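Local atomic coordinates of fervidolysin (Fervidobacterium pennivorans, PDB entry 1R6V), a protein that degrades keratin into peptides as a subtilisin-like serine protease, allowing its bacterium to grow on native feathers. Residues 34-39 and 45-50; 76-81 and 92-97; 145-150 and 391-396; 385-390 and 408-413. The protein carries 1 engineered substitution. All coordinates share one frame; numbering follows the deposited sequence.

Contact 1 (34-39 and 45-50); sequences ILVGYN and DKIVKA
Ile47, on helix 41-51 of the propeptide, forks its side chain over strand 33-38 and meets Ile34 and Val36 with a different branch for each. Between residues 34-39 and 45-50 the contacts are apolar. Val36 and Ile47 meet end to end: Ile47 CD1 comes 3.8 Å from Val36 CG1 and 4.1 Å from Val36 CG2, so the methyl rests against both prongs of the valine. The other branch, Ile47 CG2, lies 3.9 Å from Ile34 CD1, where the two isoleucines pass at a slant. Ile34 CG1 sits between its own backbone N and carbonyl carbon (chi1 54°), and the chain extends from there to bring CD1 up to the helix. The backbones stay well apart, with Val36 CA and Ile47 CA 8.9 Å from each other. Polar groups work away from this seam. The strand backbone pairs within the sheet, Ile34 with Ile67 and Val36 with Val65, while Asp45 and Lys46 form salt bridges along their own helix, to Arg41 and Glu43. With no hydrogen bond across the contact, what joins these two segments is the burial and fit of methyl groups, and the charges are left to the outer side of the helix.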
loop_
_atom_site.group_PDB
_atom_site.type_symbol
_atom_site.label_atom_id
_atom_site.label_comp_id
_atom_site.label_asym_id
_atom_site.label_seq_id
_atom_site.Cartn_x
_atom_site.Cartn_y
_atom_site.Cartn_z
ATOM N N ILE A 34 -1.477 -3.767 -16.296
ATOM C CA ILE A 34 -0.980 -2.571 -15.619
ATOM C C ILE A 34 -2.135 -1.757 -15.058
ATOM O O ILE A 34 -3.238 -1.760 -15.607
ATOM C CB ILE A 34 -0.141 -1.642 -16.542
ATOM C CG1 ILE A 34 -0.920 -1.269 -17.810
ATOM C CG2 ILE A 34 1.180 -2.311 -16.871
ATOM C CD1 ILE A 34 -0.146 -0.227 -18.702
ATOM N N LEU A 35 -1.887 -1.095 -13.929
ATOM C CA LEU A 35 -2.900 -0.253 -13.298
ATOM C C LEU A 35 -2.425 1.162 -13.528
ATOM O O LEU A 35 -1.284 1.486 -13.214
ATOM C CB LEU A 35 -2.996 -0.522 -11.785
ATOM C CG LEU A 35 -3.147 -1.977 -11.315
ATOM C CD1 LEU A 35 -3.755 -1.978 -9.929
ATOM C CD2 LEU A 35 -3.966 -2.795 -12.264
ATOM N N VAL A 36 -3.291 1.998 -14.091
ATOM C CA VAL A 36 -2.924 3.372 -14.389
ATOM C C VAL A 36 -3.715 4.375 -13.568
ATOM O O VAL A 36 -4.939 4.436 -13.665
ATOM C CB VAL A 36 -3.132 3.686 -15.903
ATOM C CG1 VAL A 36 -2.717 5.128 -16.211
ATOM C CG2 VAL A 36 -2.295 2.695 -16.758
ATOM N N GLY A 37 -3.000 5.133 -12.738
ATOM C CA GLY A 37 -3.609 6.171 -11.931
ATOM C C GLY A 37 -3.464 7.402 -12.793
ATOM O O GLY A 37 -2.357 7.746 -13.208
ATOM N N TYR A 38 -4.569 8.079 -13.065
ATOM C CA TYR A 38 -4.525 9.235 -13.939
ATOM C C TYR A 38 -5.135 10.457 -13.296
ATOM O O TYR A 38 -5.749 10.387 -12.232
ATOM C CB TYR A 38 -5.326 8.912 -15.211
ATOM C CG TYR A 38 -6.802 8.621 -14.952
ATOM C CD1 TYR A 38 -7.739 9.652 -14.883
ATOM C CD2 TYR A 38 -7.265 7.313 -14.771
ATOM C CE1 TYR A 38 -9.099 9.394 -14.644
ATOM C CE2 TYR A 38 -8.636 7.043 -14.527
ATOM C CZ TYR A 38 -9.545 8.096 -14.466
ATOM O OH TYR A 38 -10.889 7.850 -14.228
ATOM N N ASN A 39 -4.936 11.590 -13.952
ATOM C CA ASN A 39 -5.585 12.809 -13.527
ATOM C C ASN A 39 -6.525 13.064 -14.701
ATOM O O ASN A 39 -7.712 13.268 -14.506
ATOM C CB ASN A 39 -4.595 13.955 -13.351
ATOM C CG ASN A 39 -3.848 13.873 -12.031
ATOM O OD1 ASN A 39 -4.429 13.535 -10.994
ATOM N ND2 ASN A 39 -2.563 14.188 -12.061
ATOM N N ASP A 45 -5.795 6.935 -22.773
ATOM C CA ASP A 45 -5.970 6.376 -24.101
ATOM C C ASP A 45 -4.656 6.338 -24.885
ATOM O O ASP A 45 -4.500 5.510 -25.776
ATOM C CB ASP A 45 -7.046 7.148 -24.867
ATOM C CG ASP A 45 -8.424 7.025 -24.220
ATOM O OD1 ASP A 45 -8.701 5.974 -23.594
ATOM O OD2 ASP A 45 -9.230 7.971 -24.351
ATOM N N LYS A 46 -3.715 7.223 -24.546
ATOM C CA LYS A 46 -2.415 7.235 -25.209
ATOM C C LYS A 46 -1.629 5.991 -24.785
ATOM O O LYS A 46 -0.856 5.443 -25.567
ATOM C CB LYS A 46 -1.631 8.497 -24.848
ATOM C CG LYS A 46 -2.227 9.772 -25.419
ATOM C CD LYS A 46 -1.397 10.978 -25.019
ATOM C CE LYS A 46 -1.914 12.263 -25.668
ATOM N NZ LYS A 46 -1.102 13.433 -25.233
ATOM N N ILE A 47 -1.829 5.548 -23.541
ATOM C CA ILE A 47 -1.169 4.345 -23.048
ATOM C C ILE A 47 -1.825 3.112 -23.675
ATOM O O ILE A 47 -1.138 2.166 -24.056
ATOM C CB ILE A 47 -1.275 4.229 -21.502
ATOM C CG1 ILE A 47 -0.471 5.348 -20.845
ATOM C CG2 ILE A 47 -0.753 2.872 -21.036
ATOM C CD1 ILE A 47 -0.616 5.419 -19.308
ATOM N N VAL A 48 -3.154 3.117 -23.780
ATOM C CA VAL A 48 -3.857 1.975 -24.360
ATOM C C VAL A 48 -3.360 1.737 -25.785
ATOM O O VAL A 48 -3.049 0.609 -26.168
ATOM C CB VAL A 48 -5.396 2.200 -24.354
ATOM C CG1 VAL A 48 -6.100 1.106 -25.150
ATOM C CG2 VAL A 48 -5.902 2.182 -22.908
ATOM N N LYS A 49 -3.258 2.807 -26.555
ATOM C CA LYS A 49 -2.781 2.672 -27.922
ATOM C C LYS A 49 -1.315 2.250 -27.981
ATOM O O LYS A 49 -0.940 1.409 -28.800
ATOM C CB LYS A 49 -2.982 3.982 -28.672
ATOM C CG LYS A 49 -4.432 4.391 -28.734
ATOM C CD LYS A 49 -4.598 5.705 -29.449
ATOM C CE LYS A 49 -6.025 6.202 -29.347
ATOM N NZ LYS A 49 -6.137 7.566 -29.941
ATOM N N ALA A 50 -0.486 2.814 -27.107
ATOM C CA ALA A 50 0.935 2.474 -27.112
ATOM C C ALA A 50 1.190 0.997 -26.821
ATOM O O ALA A 50 2.107 0.395 -27.378
ATOM C CB ALA A 50 1.689 3.347 -26.113
#

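Contact 2 (76-81 and 92-97); sequences QAYDKI and VEPSYK
The propeptide is a sheet of four antiparallel strands with two helices on one face, and here Tyr78 and Ile81 of helix 74-81 lie on Val92 of strand 89-93, and Tyr78 also on Pro94 two residues further on. Val92 CG1 is the shared apolar point: Tyr78 CE1 and Ile81 CD1 each approach it to 4.1 Å. With chi1 at -179°, this methyl lies opposite the valine's backbone N and faces both helix residues. The Tyr78 and Val92 side chains run alongside each other, pointing opposite ways, and the ring continues until its OH stands 3.3 Å from Pro94 CD, tyrosine and proline crossing at about a right angle. Tyr78 OH is also 3.5 Å from Val92 O without bonding to it; its hydrogen bond goes to Gly22 O, and the ring meets that of Phe21 with the planes about 35° apart. A phenylalanine here would probably keep much of the packing on Val92 but leave Gly22 O without this hydroxyl partner. Further along, Pro94 CG sits 3.6 Å above one face of the Tyr96 ring, toward its rim. Glu93 points away from the helix, and its carboxylate bonds to Thr276 OG1 and Tyr275 N at the start of helix 275-286, tying the far face of the sheet to the protease domain. Strand order 2-3-1-4 with two helices on one side is the ferredoxin-like beta-alpha-beta-beta-alpha-beta fold, the arrangement of subtilisin propeptides.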
loop_
_atom_site.group_PDB
_atom_site.type_symbol
_atom_site.label_atom_id
_atom_site.label_comp_id
_atom_site.label_asym_id
_atom_site.label_seq_id
_atom_site.Cartn_x
_atom_site.Cartn_y
_atom_site.Cartn_z
ATOM N N GLN A 76 7.737 -4.802 -20.796
ATOM C CA GLN A 76 7.625 -4.327 -22.167
ATOM C C GLN A 76 6.640 -3.158 -22.258
ATOM O O GLN A 76 6.832 -2.231 -23.051
ATOM C CB GLN A 76 7.173 -5.472 -23.077
ATOM C CG GLN A 76 8.183 -6.599 -23.183
ATOM C CD GLN A 76 7.682 -7.732 -24.051
ATOM O OE1 GLN A 76 6.508 -8.089 -24.002
ATOM N NE2 GLN A 76 8.577 -8.315 -24.843
ATOM N N ALA A 77 5.575 -3.198 -21.455
ATOM C CA ALA A 77 4.604 -2.101 -21.460
ATOM C C ALA A 77 5.291 -0.837 -20.941
ATOM O O ALA A 77 5.068 0.267 -21.445
ATOM C CB ALA A 77 3.379 -2.449 -20.574
ATOM N N TYR A 78 6.113 -0.990 -19.909
ATOM C CA TYR A 78 6.842 0.161 -19.389
ATOM C C TYR A 78 7.718 0.745 -20.517
ATOM O O TYR A 78 7.804 1.957 -20.677
ATOM C CB TYR A 78 7.754 -0.252 -18.235
ATOM C CG TYR A 78 7.107 -0.380 -16.876
ATOM C CD1 TYR A 78 5.723 -0.535 -16.733
ATOM C CD2 TYR A 78 7.891 -0.361 -15.729
ATOM C CE1 TYR A 78 5.138 -0.664 -15.455
ATOM C CE2 TYR A 78 7.324 -0.491 -14.456
ATOM C CZ TYR A 78 5.950 -0.639 -14.323
ATOM O OH TYR A 78 5.395 -0.741 -13.047
ATOM N N ASP A 79 8.367 -0.118 -21.291
ATOM C CA ASP A 79 9.220 0.378 -22.370
ATOM C C ASP A 79 8.435 1.181 -23.394
ATOM O O ASP A 79 8.955 2.139 -23.962
ATOM C CB ASP A 79 9.947 -0.772 -23.077
ATOM C CG ASP A 79 11.022 -1.410 -22.209
ATOM O OD1 ASP A 79 11.627 -0.707 -21.367
ATOM O OD2 ASP A 79 11.278 -2.617 -22.382
ATOM N N LYS A 80 7.183 0.793 -23.638
ATOM C CA LYS A 80 6.336 1.502 -24.597
ATOM C C LYS A 80 5.779 2.813 -24.052
ATOM O O LYS A 80 5.362 3.681 -24.813
ATOM C CB LYS A 80 5.145 0.628 -25.002
ATOM C CG LYS A 80 5.482 -0.538 -25.911
ATOM C CD LYS A 80 5.602 -0.072 -27.346
ATOM C CE LYS A 80 5.705 -1.255 -28.287
ATOM N NZ LYS A 80 5.486 -0.846 -29.704
ATOM N N ILE A 81 5.771 2.942 -22.728
ATOM C CA ILE A 81 5.212 4.102 -22.055
ATOM C C ILE A 81 6.222 5.152 -21.601
ATOM O O ILE A 81 5.949 6.348 -21.670
ATOM C CB ILE A 81 4.429 3.653 -20.783
ATOM C CG1 ILE A 81 3.302 2.679 -21.160
ATOM C CG2 ILE A 81 3.854 4.877 -20.059
ATOM C CD1 ILE A 81 2.653 1.987 -19.946
ATOM N N VAL A 92 1.906 4.361 -13.097
ATOM C CA VAL A 92 1.626 3.131 -13.827
ATOM C C VAL A 92 2.288 2.060 -12.992
ATOM O O VAL A 92 3.486 2.139 -12.759
ATOM C CB VAL A 92 2.272 3.112 -15.223
ATOM C CG1 VAL A 92 1.910 1.792 -15.925
ATOM C CG2 VAL A 92 1.771 4.293 -16.046
ATOM N N GLU A 93 1.536 1.063 -12.539
ATOM C CA GLU A 93 2.138 0.017 -11.710
ATOM C C GLU A 93 1.478 -1.330 -11.987
ATOM O O GLU A 93 0.412 -1.384 -12.579
ATOM C CB GLU A 93 1.922 0.379 -10.233
ATOM C CG GLU A 93 0.448 0.396 -9.847
ATOM C CD GLU A 93 0.196 0.859 -8.417
ATOM O OE1 GLU A 93 -0.984 0.919 -8.031
ATOM O OE2 GLU A 93 1.169 1.161 -7.687
ATOM N N PRO A 94 2.110 -2.439 -11.571
ATOM C CA PRO A 94 1.471 -3.736 -11.808
ATOM C C PRO A 94 0.537 -4.014 -10.614
ATOM O O PRO A 94 0.471 -3.217 -9.669
ATOM C CB PRO A 94 2.652 -4.705 -11.798
ATOM C CG PRO A 94 3.529 -4.107 -10.741
ATOM C CD PRO A 94 3.491 -2.613 -11.070
ATOM N N SER A 95 -0.199 -5.117 -10.672
ATOM C CA SER A 95 -1.013 -5.535 -9.539
ATOM C C SER A 95 -0.009 -6.453 -8.855
ATOM O O SER A 95 0.575 -7.338 -9.502
ATOM C CB SER A 95 -2.227 -6.351 -9.983
ATOM O OG SER A 95 -2.822 -7.013 -8.880
ATOM N N TYR A 96 0.223 -6.253 -7.570
ATOM C CA TYR A 96 1.194 -7.075 -6.872
ATOM C C TYR A 96 0.631 -8.372 -6.301
ATOM O O TYR A 96 -0.576 -8.522 -6.133
ATOM C CB TYR A 96 1.851 -6.258 -5.766
ATOM C CG TYR A 96 2.697 -5.127 -6.311
ATOM C CD1 TYR A 96 2.172 -3.842 -6.443
ATOM C CD2 TYR A 96 4.015 -5.346 -6.715
ATOM C CE1 TYR A 96 2.942 -2.796 -6.963
ATOM C CE2 TYR A 96 4.798 -4.297 -7.237
ATOM C CZ TYR A 96 4.246 -3.031 -7.354
ATOM O OH TYR A 96 4.980 -1.988 -7.869
ATOM N N LYS A 97 1.523 -9.317 -6.009
ATOM C CA LYS A 97 1.103 -10.589 -5.446
ATOM C C LYS A 97 0.660 -10.393 -3.995
ATOM O O LYS A 97 1.306 -9.663 -3.237
ATOM C CB LYS A 97 2.266 -11.594 -5.479
ATOM C CG LYS A 97 2.763 -11.963 -6.871
ATOM C CD LYS A 97 1.753 -12.804 -7.641
ATOM C CE LYS A 97 2.308 -13.244 -8.981
ATOM N NZ LYS A 97 3.610 -13.946 -8.826
#

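Contact 3 (145-150 and 391-396); sequences QQLWEE and VAVLLQ
Helices 145-150 and 380-397 pass with Leu147 CA 9.8 Å from Val393 CA, and one turn on in both helices Glu150 stands opposite Gln396. The side chains bridge this separation lightly. Leu147 CD2 touches Val393 CG1 at 4.4 Å, a loose apolar contact; CG is anti to the backbone N (chi1 -176°), which swings the end of the leucine toward the valine. Gln396 stretches out fully, its CG also anti to the backbone N (chi1 175°), and brings NE2 to 3.8 Å from Glu150 O, too far for a hydrogen bond. The other amide atom does the holding: Gln396 OE1 accepts from the backbone N of Ser152, Gly153 and Thr154, three bonds that would be expected to hold the amide oxygen on this side and that tie the backbone of 152-154 to helix 380-397. Glu150 OE2 forms a salt bridge with Lys397, a further polar link, to the residue next to Gln396. Around this partly buried seam, helix 433-438 adds Leu433 and Leu437 against Leu147, Trp148 turns to the loops at Val218 and Pro222, and another side of helix 380-397 packs Val391 and Leu394 on helix 403-413.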
loop_
_atom_site.group_PDB
_atom_site.type_symbol
_atom_site.label_atom_id
_atom_site.label_comp_id
_atom_site.label_asym_id
_atom_site.label_seq_id
_atom_site.Cartn_x
_atom_site.Cartn_y
_atom_site.Cartn_z
ATOM N N GLN A 145 -23.945 -9.871 28.208
ATOM C CA GLN A 145 -25.260 -9.627 27.631
ATOM C C GLN A 145 -25.730 -8.230 28.016
ATOM O O GLN A 145 -26.372 -7.541 27.225
ATOM C CB GLN A 145 -26.263 -10.685 28.099
ATOM C CG GLN A 145 -25.969 -12.075 27.535
ATOM C CD GLN A 145 -27.154 -13.021 27.646
ATOM O OE1 GLN A 145 -28.196 -12.795 27.032
ATOM N NE2 GLN A 145 -26.998 -14.082 28.429
ATOM N N GLN A 146 -25.390 -7.802 29.225
ATOM C CA GLN A 146 -25.782 -6.477 29.674
ATOM C C GLN A 146 -25.174 -5.420 28.761
ATOM O O GLN A 146 -25.832 -4.436 28.406
ATOM C CB GLN A 146 -25.320 -6.254 31.113
ATOM C CG GLN A 146 -25.882 -4.996 31.747
ATOM C CD GLN A 146 -25.535 -4.890 33.220
ATOM O OE1 GLN A 146 -25.784 -5.820 33.992
ATOM N NE2 GLN A 146 -24.961 -3.756 33.620
ATOM N N LEU A 147 -23.919 -5.625 28.370
ATOM C CA LEU A 147 -23.246 -4.676 27.494
ATOM C C LEU A 147 -23.978 -4.570 26.162
ATOM O O LEU A 147 -24.135 -3.473 25.634
ATOM C CB LEU A 147 -21.785 -5.083 27.266
ATOM C CG LEU A 147 -20.898 -4.145 26.438
ATOM C CD1 LEU A 147 -19.446 -4.282 26.894
ATOM C CD2 LEU A 147 -21.029 -4.480 24.942
ATOM N N TRP A 148 -24.425 -5.701 25.615
ATOM C CA TRP A 148 -25.147 -5.672 24.346
ATOM C C TRP A 148 -26.453 -4.909 24.451
ATOM O O TRP A 148 -26.974 -4.421 23.447
ATOM C CB TRP A 148 -25.442 -7.080 23.831
ATOM C CG TRP A 148 -24.255 -7.762 23.257
ATOM C CD1 TRP A 148 -23.212 -7.182 22.578
ATOM C CD2 TRP A 148 -24.007 -9.173 23.252
ATOM N NE1 TRP A 148 -22.332 -8.156 22.153
ATOM C CE2 TRP A 148 -22.795 -9.380 22.552
ATOM C CE3 TRP A 148 -24.692 -10.280 23.774
ATOM C CZ2 TRP A 148 -22.251 -10.663 22.359
ATOM C CZ3 TRP A 148 -24.148 -11.564 23.580
ATOM C CH2 TRP A 148 -22.939 -11.736 22.877
ATOM N N GLU A 149 -26.991 -4.808 25.663
ATOM C CA GLU A 149 -28.231 -4.064 25.847
ATOM C C GLU A 149 -28.001 -2.591 25.550
ATOM O O GLU A 149 -28.923 -1.877 25.136
ATOM C CB GLU A 149 -28.759 -4.222 27.271
ATOM C CG GLU A 149 -29.148 -5.640 27.631
ATOM C CD GLU A 149 -30.004 -5.682 28.875
ATOM O OE1 GLU A 149 -31.148 -5.184 28.809
ATOM O OE2 GLU A 149 -29.539 -6.198 29.916
ATOM N N GLU A 150 -26.774 -2.126 25.760
ATOM C CA GLU A 150 -26.454 -0.726 25.484
ATOM C C GLU A 150 -26.066 -0.537 24.015
ATOM O O GLU A 150 -26.522 0.398 23.352
ATOM C CB GLU A 150 -25.317 -0.230 26.396
ATOM C CG GLU A 150 -24.752 1.128 25.969
ATOM C CD GLU A 150 -23.683 1.679 26.894
ATOM O OE1 GLU A 150 -23.060 0.909 27.652
ATOM O OE2 GLU A 150 -23.448 2.902 26.849
ATOM N N VAL A 391 -15.184 -2.524 16.981
ATOM C CA VAL A 391 -15.402 -1.261 16.269
ATOM C C VAL A 391 -16.878 -1.092 15.882
ATOM O O VAL A 391 -17.448 0.002 15.993
ATOM C CB VAL A 391 -14.520 -1.179 14.977
ATOM C CG1 VAL A 391 -14.875 0.084 14.148
ATOM C CG2 VAL A 391 -13.044 -1.116 15.369
ATOM N N ALA A 392 -17.501 -2.162 15.393
ATOM C CA ALA A 392 -18.903 -2.069 15.003
ATOM C C ALA A 392 -19.793 -1.668 16.180
ATOM O O ALA A 392 -20.715 -0.868 16.011
ATOM C CB ALA A 392 -19.378 -3.401 14.402
ATOM N N VAL A 393 -19.529 -2.231 17.356
ATOM C CA VAL A 393 -20.311 -1.889 18.555
ATOM C C VAL A 393 -20.059 -0.413 18.913
ATOM O O VAL A 393 -20.994 0.346 19.200
ATOM C CB VAL A 393 -19.946 -2.846 19.752
ATOM C CG1 VAL A 393 -20.711 -2.438 21.030
ATOM C CG2 VAL A 393 -20.346 -4.286 19.385
ATOM N N LEU A 394 -18.801 0.015 18.851
ATOM C CA LEU A 394 -18.470 1.406 19.161
ATOM C C LEU A 394 -19.118 2.398 18.208
ATOM O O LEU A 394 -19.516 3.489 18.626
ATOM C CB LEU A 394 -16.957 1.628 19.133
ATOM C CG LEU A 394 -16.141 0.848 20.173
ATOM C CD1 LEU A 394 -14.657 1.091 19.949
ATOM C CD2 LEU A 394 -16.534 1.294 21.590
ATOM N N LEU A 395 -19.220 2.035 16.933
ATOM C CA LEU A 395 -19.804 2.954 15.958
ATOM C C LEU A 395 -21.281 3.172 16.216
ATOM O O LEU A 395 -21.844 4.171 15.770
ATOM C CB LEU A 395 -19.550 2.457 14.533
ATOM C CG LEU A 395 -18.076 2.631 14.125
ATOM C CD1 LEU A 395 -17.836 1.960 12.792
ATOM C CD2 LEU A 395 -17.721 4.128 14.063
ATOM N N GLN A 396 -21.918 2.243 16.925
ATOM C CA GLN A 396 -23.325 2.432 17.262
ATOM C C GLN A 396 -23.409 3.500 18.345
ATOM O O GLN A 396 -24.255 4.400 18.287
ATOM C CB GLN A 396 -23.963 1.155 17.811
ATOM C CG GLN A 396 -25.404 1.389 18.272
ATOM C CD GLN A 396 -26.035 0.152 18.864
ATOM O OE1 GLN A 396 -25.544 -0.960 18.670
ATOM N NE2 GLN A 396 -27.136 0.333 19.587
#

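Contact 4 (385-390 and 408-413); sequences PHVTGV and KLLENT
Leu410 projects from helix 403-413 toward Val387 and Val390, which lie one turn apart on helix 380-397. Its CB and CG make no close approach across the seam and serve as the stem, with CG anti to the carbonyl carbon (chi1 -64°). The fork does the touching. Leu410 CD1 meets Val387 CG1 at 3.9 Å, the two side chains crossing at a slant, while Leu410 CD2 comes to 3.7 Å from Val390 CG1, where the leucine and valine lie side by side, pointing opposite ways. Val387 also packs on Val340 of strand 338-343, and Val390 on Leu433 of helix 433-438. As in other subtilases, helix 380-397 carries the catalytic serine, by inference Ser381, at its start. Polar ties run within helix 403-413 instead: Lys408 NZ forms a salt bridge of 2.9 Å with Glu411 OE1, whose partner oxygen OE2 is paired with Arg407, and two cations on one carboxylate would be expected to keep it ionised. Thr413 OG1 gives a hydrogen bond of 2.8 Å to Leu409 O, one turn back. The seam is buried, and between these two segments the hold is purely aliphatic, one leucine fork on two valine methyls.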
loop_
_atom_site.group_PDB
_atom_site.type_symbol
_atom_site.label_atom_id
_atom_site.label_comp_id
_atom_site.label_asym_id
_atom_site.label_seq_id
_atom_site.Cartn_x
_atom_site.Cartn_y
_atom_site.Cartn_z
ATOM N N PRO A 385 -11.018 -10.101 13.482
ATOM C CA PRO A 385 -12.477 -10.005 13.559
ATOM C C PRO A 385 -12.994 -9.604 14.936
ATOM O O PRO A 385 -14.075 -9.023 15.049
ATOM C CB PRO A 385 -12.963 -11.396 13.138
ATOM C CG PRO A 385 -11.750 -12.265 13.213
ATOM C CD PRO A 385 -10.605 -11.378 12.867
ATOM N N HIS A 386 -12.240 -9.906 15.986
ATOM C CA HIS A 386 -12.699 -9.492 17.313
ATOM C C HIS A 386 -12.653 -7.973 17.364
ATOM O O HIS A 386 -13.555 -7.338 17.913
ATOM C CB HIS A 386 -11.806 -10.060 18.409
ATOM C CG HIS A 386 -12.015 -11.520 18.657
ATOM N ND1 HIS A 386 -12.900 -12.003 19.604
ATOM C CD2 HIS A 386 -11.489 -12.609 18.049
ATOM C CE1 HIS A 386 -12.909 -13.322 19.560
ATOM N NE2 HIS A 386 -12.061 -13.716 18.621
ATOM N N VAL A 387 -11.590 -7.390 16.811
ATOM C CA VAL A 387 -11.463 -5.937 16.808
ATOM C C VAL A 387 -12.498 -5.316 15.867
ATOM O O VAL A 387 -13.107 -4.302 16.192
ATOM C CB VAL A 387 -10.041 -5.495 16.395
ATOM C CG1 VAL A 387 -9.993 -3.972 16.201
ATOM C CG2 VAL A 387 -9.050 -5.896 17.481
ATOM N N THR A 388 -12.711 -5.919 14.704
ATOM C CA THR A 388 -13.714 -5.374 13.792
ATOM C C THR A 388 -15.078 -5.366 14.486
ATOM O O THR A 388 -15.867 -4.418 14.346
ATOM C CB THR A 388 -13.760 -6.196 12.475
ATOM O OG1 THR A 388 -12.518 -6.014 11.784
ATOM C CG2 THR A 388 -14.878 -5.729 11.559
ATOM N N GLY A 389 -15.351 -6.415 15.259
ATOM C CA GLY A 389 -16.606 -6.489 15.994
ATOM C C GLY A 389 -16.698 -5.404 17.063
ATOM O O GLY A 389 -17.748 -4.791 17.269
ATOM N N VAL A 390 -15.595 -5.164 17.760
ATOM C CA VAL A 390 -15.582 -4.130 18.780
ATOM C C VAL A 390 -15.841 -2.777 18.112
ATOM O O VAL A 390 -16.614 -1.972 18.616
ATOM C CB VAL A 390 -14.232 -4.102 19.534
ATOM C CG1 VAL A 390 -14.132 -2.840 20.406
ATOM C CG2 VAL A 390 -14.125 -5.343 20.431
ATOM N N LYS A 408 -7.803 5.443 18.566
ATOM C CA LYS A 408 -7.267 5.901 19.847
ATOM C C LYS A 408 -8.079 5.420 21.030
ATOM O O LYS A 408 -7.530 5.204 22.106
ATOM C CB LYS A 408 -7.155 7.431 19.892
ATOM C CG LYS A 408 -6.129 8.019 18.922
ATOM C CD LYS A 408 -4.728 7.369 19.029
ATOM C CE LYS A 408 -4.204 7.312 20.451
ATOM N NZ LYS A 408 -2.826 6.702 20.473
ATOM N N LEU A 409 -9.386 5.269 20.855
ATOM C CA LEU A 409 -10.226 4.801 21.953
ATOM C C LEU A 409 -9.796 3.384 22.301
ATOM O O LEU A 409 -9.652 3.030 23.473
ATOM C CB LEU A 409 -11.701 4.816 21.551
ATOM C CG LEU A 409 -12.695 4.308 22.610
ATOM C CD1 LEU A 409 -12.476 5.002 23.982
ATOM C CD2 LEU A 409 -14.100 4.564 22.112
ATOM N N LEU A 410 -9.584 2.565 21.274
ATOM C CA LEU A 410 -9.145 1.196 21.519
ATOM C C LEU A 410 -7.800 1.134 22.233
ATOM O O LEU A 410 -7.617 0.339 23.156
ATOM C CB LEU A 410 -9.015 0.426 20.202
ATOM C CG LEU A 410 -10.299 0.202 19.416
ATOM C CD1 LEU A 410 -9.951 -0.580 18.173
ATOM C CD2 LEU A 410 -11.320 -0.507 20.238
ATOM N N GLU A 411 -6.849 1.953 21.789
ATOM C CA GLU A 411 -5.518 1.951 22.373
ATOM C C GLU A 411 -5.523 2.515 23.790
ATOM O O GLU A 411 -4.824 2.000 24.661
ATOM C CB GLU A 411 -4.561 2.734 21.478
ATOM C CG GLU A 411 -4.321 2.039 20.123
ATOM C CD GLU A 411 -3.540 2.882 19.135
ATOM O OE1 GLU A 411 -3.146 4.022 19.478
ATOM O OE2 GLU A 411 -3.327 2.398 17.999
ATOM N N ASN A 412 -6.332 3.546 24.021
ATOM C CA ASN A 412 -6.413 4.153 25.344
ATOM C C ASN A 412 -7.081 3.262 26.386
ATOM O O ASN A 412 -6.849 3.446 27.587
ATOM C CB ASN A 412 -7.170 5.486 25.286
ATOM C CG ASN A 412 -6.405 6.562 24.542
ATOM O OD1 ASN A 412 -5.203 6.443 24.312
ATOM N ND2 ASN A 412 -7.103 7.634 24.174
ATOM N N THR A 413 -7.884 2.296 25.947
ATOM C CA THR A 413 -8.591 1.427 26.885
ATOM C C THR A 413 -8.135 -0.022 26.906
ATOM O O THR A 413 -8.710 -0.851 27.630
ATOM C CB THR A 413 -10.127 1.456 26.633
ATOM O OG1 THR A 413 -10.411 1.075 25.276
ATOM C CG2 THR A 413 -10.683 2.847 26.886
#

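How the contacts relate
The four contacts form two groups on opposite sides of the chain's centre. Contacts 1 and 2 share the propeptide sheet, their centres 10 Å apart: strands 33-38 and 89-93 are neighbours, with Leu35 N 2.7 Å from Glu93 O, and Ile81 CD1 packs on Ile47 CG2 at 3.7 Å, joining the two helices. Contacts 3 and 4 lie in the protease domain, 12 Å apart between centres, on successive parts of helix 380-397; Leu394 CD1 meets Leu410 CD2 at 3.7 Å. Contact 4 is nearest the catalytic site, the Val387 side chain about 12 Å from that of Ser381, the inferred charge-relay serine. Contacts 2 and 4, about 20 Å apart at their nearest atoms, do not touch.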